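PDB 4EI0: uncharacterized hypothetical protein from Parabacteroides merdae, which is of unknown function, being a member of the DUF4466 family whose biological role has not been established. Local coordinates for residues Y112-P117 with V125-S130; F168-E171 with I177-K180. One frame throughout, in Å; residues are numbered along the deposited sequence. Where two conformers were deposited one is given.

Interaction 1. Residues Y112-P117 with V125-S130; sequences YYYIIP and VQFSFS
Tyr-114 and Phe-127 meet with their rings at 84°, the edge of Phe-127 set against a face of Tyr-114 in a T-shaped pair whose centroids are 5.0 Å apart. Followed outward, Tyr-114 starts with CB 4.0 Å from Phe-127 CE1. Its CG faces CE1 and CZ of that ring about equally, and its CD1 makes the closest approach, 3.6 Å from Phe-127 CE1. At the far end of the ring CZ comes near Val-125 CG1, and OH lies close to both methyls, 3.8 Å from Val-125 CG1 in the conformer of Val-125 given here. The hydroxyl itself is satisfied elsewhere, by a hydrogen bond to Ile-60 O, which lets a tyrosine lie buried here. Strands 107-115 and 124-133 belong to different antiparallel five-stranded sheets packed face to face as a beta-sandwich. The segments, with axes 11.1 Å apart, therefore share no backbone bonds, and long aromatic side chains span the gap between them. Alternate residues of a strand face the same way, so Tyr-112 projects inward beside Tyr-114, its CG anti to the backbone N (chi1 167°). That torsion carries its ring across to Phe-129, whose edge is turned toward the Tyr-112 face in an offset T-shaped pair, with Tyr-112 CD2 3.9 Å from Phe-129 CE2. Phe-127 CE1 also lies at the edge of the Tyr-112 ring, near its plane, and Phe-127 and Phe-129 both also meet the ring of Phe-38, on strand 35-43.

Interaction 2. Residues F168-E171 with I177-K180; sequences FLNE and IYSK
Extended at Asn-170, the loop 168-171 faces the end of strand 176-178 at Tyr-178, and the two residues reach for each other from opposite directions. Their meeting is a single hydrogen bond: Asn-170 ND2 donates to Tyr-178 OH over 3.0 Å. The bond is nearly straight, 169° at the hydrogen, and the hydroxyl oxygen lies almost exactly in the amide plane of Asn-170, where an N-H of the amide points. Amide and phenol ring stand close to perpendicular. With chi1 near -75° in both, each side chain extends toward the other. Asparagine suits the place because its short amide offers a donor and an acceptor together: ND2 also bonds to Glu-173 OE1, while OD1 accepts from Lys-192 NZ. The same ammonium group bonds to Tyr-178 OH, so one lysine joins both partners, and its positive charge may polarise the phenol. Tyrosine combines a ring long enough to span the distance with a hydroxyl that can take part in both bonds. The ring is buried, packing on Tyr-165 and Ser-167 of strand 165-167 and meeting His-176. The contact thus bridges the loop between antiparallel strands 165-167 and 176-178, just ahead of helix 180-185, at whose N-cap Ser-179 stands.

From the N terminus, the chain first lays down most of two five-stranded sheets, and interaction 1 closes a short loop there: strand 107-115 leaves one sheet, eight residues intervene, and strand 124-133 enters the other, so the contact ties the two layers of the sandwich together. Strand 138-147 then completes the second sheet, and the chain moves on through strand 152-159 before interaction 2 closes a tighter loop, joining the connection after strand 165-167 to strand 176-178 at the edge of a different sheet. The two loops follow in series, neither nesting nor crossing. Their centres lie 32 Å apart on opposite sides of the chain's centre, one in an aromatic interior, the other in a partly buried polar network.

Interaction 1. Residues Y112-P117 with V125-S130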
loop_
_atom_site.group_PDB
_atom_site.type_symbol
_atom_site.label_atom_id
_atom_site.label_comp_id
_atom_site.label_asym_id
_atom_site.label_seq_id
_atom_site.Cartn_x
_atom_site.Cartn_y
_atom_site.Cartn_z
ATOM N N TYR B 112 5.105 6.202 -14.696
ATOM C CA TYR B 112 5.047 6.620 -16.091
ATOM C C TYR B 112 6.429 6.475 -16.704
ATOM O O TYR B 112 7.438 6.869 -16.088
ATOM C CB TYR B 112 4.594 8.065 -16.170
ATOM C CG TYR B 112 4.762 8.781 -17.502
ATOM C CD1 TYR B 112 3.908 8.549 -18.564
ATOM C CD2 TYR B 112 5.728 9.754 -17.664
ATOM C CE1 TYR B 112 4.051 9.206 -19.766
ATOM C CE2 TYR B 112 5.891 10.409 -18.864
ATOM C CZ TYR B 112 5.048 10.146 -19.898
ATOM O OH TYR B 112 5.177 10.834 -21.065
ATOM N N TYR B 113 6.445 5.917 -17.904
ATOM C CA TYR B 113 7.641 5.649 -18.678
ATOM C C TYR B 113 7.569 6.426 -19.986
ATOM O O TYR B 113 6.682 6.195 -20.804
ATOM C CB TYR B 113 7.731 4.150 -18.944
ATOM C CG TYR B 113 7.905 3.355 -17.682
ATOM C CD1 TYR B 113 9.166 3.091 -17.170
ATOM C CD2 TYR B 113 6.813 2.858 -17.006
ATOM C CE1 TYR B 113 9.329 2.346 -16.022
ATOM C CE2 TYR B 113 6.954 2.117 -15.858
ATOM C CZ TYR B 113 8.208 1.867 -15.374
ATOM O OH TYR B 113 8.307 1.180 -14.236
ATOM N N TYR B 114 8.455 7.408 -20.144
ATOM C CA TYR B 114 8.567 8.163 -21.361
ATOM C C TYR B 114 9.709 7.536 -22.149
ATOM O O TYR B 114 10.837 7.498 -21.652
ATOM C CB TYR B 114 8.910 9.596 -21.055
ATOM C CG TYR B 114 9.166 10.481 -22.225
ATOM C CD1 TYR B 114 8.118 11.013 -22.947
ATOM C CD2 TYR B 114 10.452 10.869 -22.581
ATOM C CE1 TYR B 114 8.329 11.896 -24.005
ATOM C CE2 TYR B 114 10.677 11.762 -23.643
ATOM C CZ TYR B 114 9.629 12.251 -24.360
ATOM O OH TYR B 114 9.806 13.111 -25.388
ATOM N N ILE B 115 9.436 7.064 -23.371
ATOM C CA ILE B 115 10.509 6.498 -24.221
ATOM C C ILE B 115 10.998 7.675 -25.081
ATOM O O ILE B 115 10.230 8.266 -25.803
ATOM C CB ILE B 115 10.046 5.321 -25.072
ATOM C CG1 ILE B 115 9.376 4.225 -24.236
ATOM C CG2 ILE B 115 11.247 4.667 -25.777
ATOM C CD1 ILE B 115 10.252 3.619 -23.149
ATOM N N ILE B 116 12.280 8.032 -24.938
ATOM C CA ILE B 116 12.891 9.215 -25.542
ATOM C C ILE B 116 12.920 9.038 -27.040
ATOM O O ILE B 116 13.454 8.049 -27.516
ATOM C CB ILE B 116 14.332 9.482 -24.935
ATOM C CG1 ILE B 116 14.260 9.672 -23.425
ATOM C CG2 ILE B 116 15.000 10.675 -25.540
ATOM C CD1 ILE B 116 15.573 9.546 -22.680
ATOM N N PRO B 117 12.282 9.970 -27.807
ATOM C CA PRO B 117 12.154 9.766 -29.259
ATOM C C PRO B 117 13.332 10.439 -29.956
ATOM O O PRO B 117 13.938 11.340 -29.375
ATOM C CB PRO B 117 10.882 10.519 -29.590
ATOM C CG PRO B 117 10.964 11.727 -28.659
ATOM C CD PRO B 117 11.504 11.160 -27.381
ATOM N N VAL B 125 13.098 18.244 -22.546
ATOM C CA VAL B 125 11.714 17.767 -22.502
ATOM C C VAL B 125 11.146 18.066 -21.122
ATOM O O VAL B 125 11.828 17.873 -20.103
ATOM C CB VAL B 125 11.553 16.245 -22.739
ATOM C CG1 VAL B 125 10.064 15.867 -22.769
ATOM C CG2 VAL B 125 12.229 15.787 -24.028
ATOM N N GLN B 126 9.909 18.534 -21.079
ATOM C CA GLN B 126 9.233 18.775 -19.790
ATOM C C GLN B 126 7.890 18.088 -19.778
ATOM O O GLN B 126 7.365 17.649 -20.821
ATOM C CB GLN B 126 9.085 20.253 -19.468
ATOM C CG GLN B 126 8.292 21.025 -20.472
ATOM C CD GLN B 126 8.416 22.508 -20.234
ATOM O OE1 GLN B 126 9.510 23.068 -20.241
ATOM N NE2 GLN B 126 7.289 23.155 -20.019
ATOM N N PHE B 127 7.330 17.987 -18.580
ATOM C CA PHE B 127 6.171 17.155 -18.343
ATOM C C PHE B 127 5.142 17.835 -17.429
ATOM O O PHE B 127 5.495 18.434 -16.411
ATOM C CB PHE B 127 6.619 15.868 -17.689
ATOM C CG PHE B 127 7.553 15.058 -18.520
ATOM C CD1 PHE B 127 7.070 14.152 -19.432
ATOM C CD2 PHE B 127 8.917 15.236 -18.412
ATOM C CE1 PHE B 127 7.939 13.437 -20.231
ATOM C CE2 PHE B 127 9.806 14.486 -19.186
ATOM C CZ PHE B 127 9.304 13.569 -20.076
ATOM N N SER B 128 3.873 17.703 -17.793
ATOM C CA SER B 128 2.768 18.142 -16.951
ATOM C C SER B 128 1.866 16.971 -16.600
ATOM O O SER B 128 1.187 16.403 -17.470
ATOM C CB SER B 128 1.991 19.250 -17.657
ATOM O OG SER B 128 0.948 19.675 -16.772
ATOM N N PHE B 129 1.911 16.576 -15.334
ATOM C CA PHE B 129 1.102 15.444 -14.810
ATOM C C PHE B 129 -0.172 16.013 -14.201
ATOM O O PHE B 129 -0.145 17.107 -13.610
ATOM C CB PHE B 129 1.819 14.691 -13.693
ATOM C CG PHE B 129 3.092 13.991 -14.115
ATOM C CD1 PHE B 129 4.263 14.688 -14.287
ATOM C CD2 PHE B 129 3.085 12.630 -14.406
ATOM C CE1 PHE B 129 5.416 14.048 -14.681
ATOM C CE2 PHE B 129 4.238 11.994 -14.808
ATOM C CZ PHE B 129 5.407 12.703 -14.941
ATOM N N SER B 130 -1.282 15.297 -14.342
ATOM C CA SER B 130 -2.550 15.759 -13.742
ATOM C C SER B 130 -3.441 14.593 -13.408
ATOM O O SER B 130 -3.234 13.456 -13.891
ATOM C CB SER B 130 -3.271 16.716 -14.672
ATOM O OG SER B 130 -3.518 16.114 -15.924
#

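Interaction 2. Residues F168-E171 with I177-K180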
loop_
_atom_site.group_PDB
_atom_site.type_symbol
_atom_site.label_atom_id
_atom_site.label_comp_id
_atom_site.label_asym_id
_atom_site.label_seq_id
_atom_site.Cartn_x
_atom_site.Cartn_y
_atom_site.Cartn_z
ATOM N N PHE B 168 31.544 3.265 -37.140
ATOM C CA PHE B 168 30.905 4.266 -36.306
ATOM C C PHE B 168 30.187 5.295 -37.164
ATOM O O PHE B 168 29.877 6.366 -36.664
ATOM C CB PHE B 168 31.970 4.994 -35.424
ATOM C CG PHE B 168 32.775 4.065 -34.559
ATOM C CD1 PHE B 168 32.273 3.590 -33.354
ATOM C CD2 PHE B 168 33.998 3.629 -34.972
ATOM C CE1 PHE B 168 33.008 2.732 -32.581
ATOM C CE2 PHE B 168 34.733 2.756 -34.216
ATOM C CZ PHE B 168 34.249 2.307 -33.028
ATOM N N LEU B 169 29.829 4.960 -38.409
ATOM C CA LEU B 169 29.283 5.974 -39.348
ATOM C C LEU B 169 27.823 5.869 -39.685
ATOM O O LEU B 169 27.310 6.724 -40.379
ATOM C CB LEU B 169 30.113 5.980 -40.664
ATOM C CG LEU B 169 31.653 6.160 -40.455
ATOM C CD1 LEU B 169 32.537 6.158 -41.710
ATOM C CD2 LEU B 169 31.877 7.459 -39.669
ATOM N N ASN B 170 27.121 4.852 -39.204
ATOM C CA ASN B 170 25.763 4.682 -39.582
ATOM C C ASN B 170 24.843 5.608 -38.767
ATOM O O ASN B 170 25.036 5.800 -37.566
ATOM C CB ASN B 170 25.332 3.220 -39.395
ATOM C CG ASN B 170 25.874 2.285 -40.448
ATOM O OD1 ASN B 170 26.456 2.688 -41.459
ATOM N ND2 ASN B 170 25.683 1.005 -40.216
ATOM N N GLU B 171 23.792 6.127 -39.403
ATOM C CA GLU B 171 22.781 6.963 -38.735
ATOM C C GLU B 171 22.138 6.209 -37.571
ATOM O O GLU B 171 21.696 5.058 -37.711
ATOM C CB GLU B 171 21.555 7.286 -39.607
ATOM C CG GLU B 171 21.547 7.940 -40.946
ATOM C CD GLU B 171 20.059 8.142 -41.295
ATOM O OE1 GLU B 171 19.383 7.270 -41.942
ATOM O OE2 GLU B 171 19.542 9.164 -40.804
ATOM N N ILE B 177 28.628 -3.745 -36.543
ATOM C CA ILE B 177 29.641 -4.769 -36.824
ATOM C C ILE B 177 29.272 -5.439 -38.144
ATOM O O ILE B 177 28.261 -6.100 -38.239
ATOM C CB ILE B 177 29.714 -5.879 -35.723
ATOM C CG1 ILE B 177 29.701 -5.307 -34.282
ATOM C CG2 ILE B 177 30.916 -6.740 -35.971
ATOM C CD1 ILE B 177 30.771 -4.288 -33.985
ATOM N N TYR B 178 30.110 -5.229 -39.143
ATOM C CA TYR B 178 30.043 -5.835 -40.461
ATOM C C TYR B 178 30.966 -7.020 -40.418
ATOM O O TYR B 178 31.936 -7.002 -39.695
ATOM C CB TYR B 178 30.549 -4.848 -41.542
ATOM C CG TYR B 178 29.548 -3.737 -41.802
ATOM C CD1 TYR B 178 28.314 -4.023 -42.395
ATOM C CD2 TYR B 178 29.783 -2.436 -41.392
ATOM C CE1 TYR B 178 27.364 -3.028 -42.592
ATOM C CE2 TYR B 178 28.824 -1.425 -41.595
ATOM C CZ TYR B 178 27.626 -1.733 -42.211
ATOM O OH TYR B 178 26.674 -0.768 -42.424
ATOM N N SER B 179 30.651 -8.034 -41.201
ATOM C CA SER B 179 31.414 -9.274 -41.276
ATOM C C SER B 179 32.152 -9.399 -42.559
ATOM O O SER B 179 31.980 -8.613 -43.493
ATOM C CB SER B 179 30.459 -10.466 -41.205
ATOM O OG SER B 179 29.563 -10.442 -42.312
ATOM N N LYS B 180 32.990 -10.414 -42.627
ATOM C CA LYS B 180 33.705 -10.710 -43.837
ATOM C C LYS B 180 32.740 -11.089 -44.970
ATOM O O LYS B 180 33.023 -10.802 -46.121
ATOM C CB LYS B 180 34.747 -11.795 -43.577
ATOM C CG LYS B 180 35.925 -11.295 -42.737
ATOM C CD LYS B 180 36.875 -12.415 -42.325
ATOM C CE LYS B 180 38.228 -11.844 -41.906
ATOM N NZ LYS B 180 39.209 -12.836 -41.418
#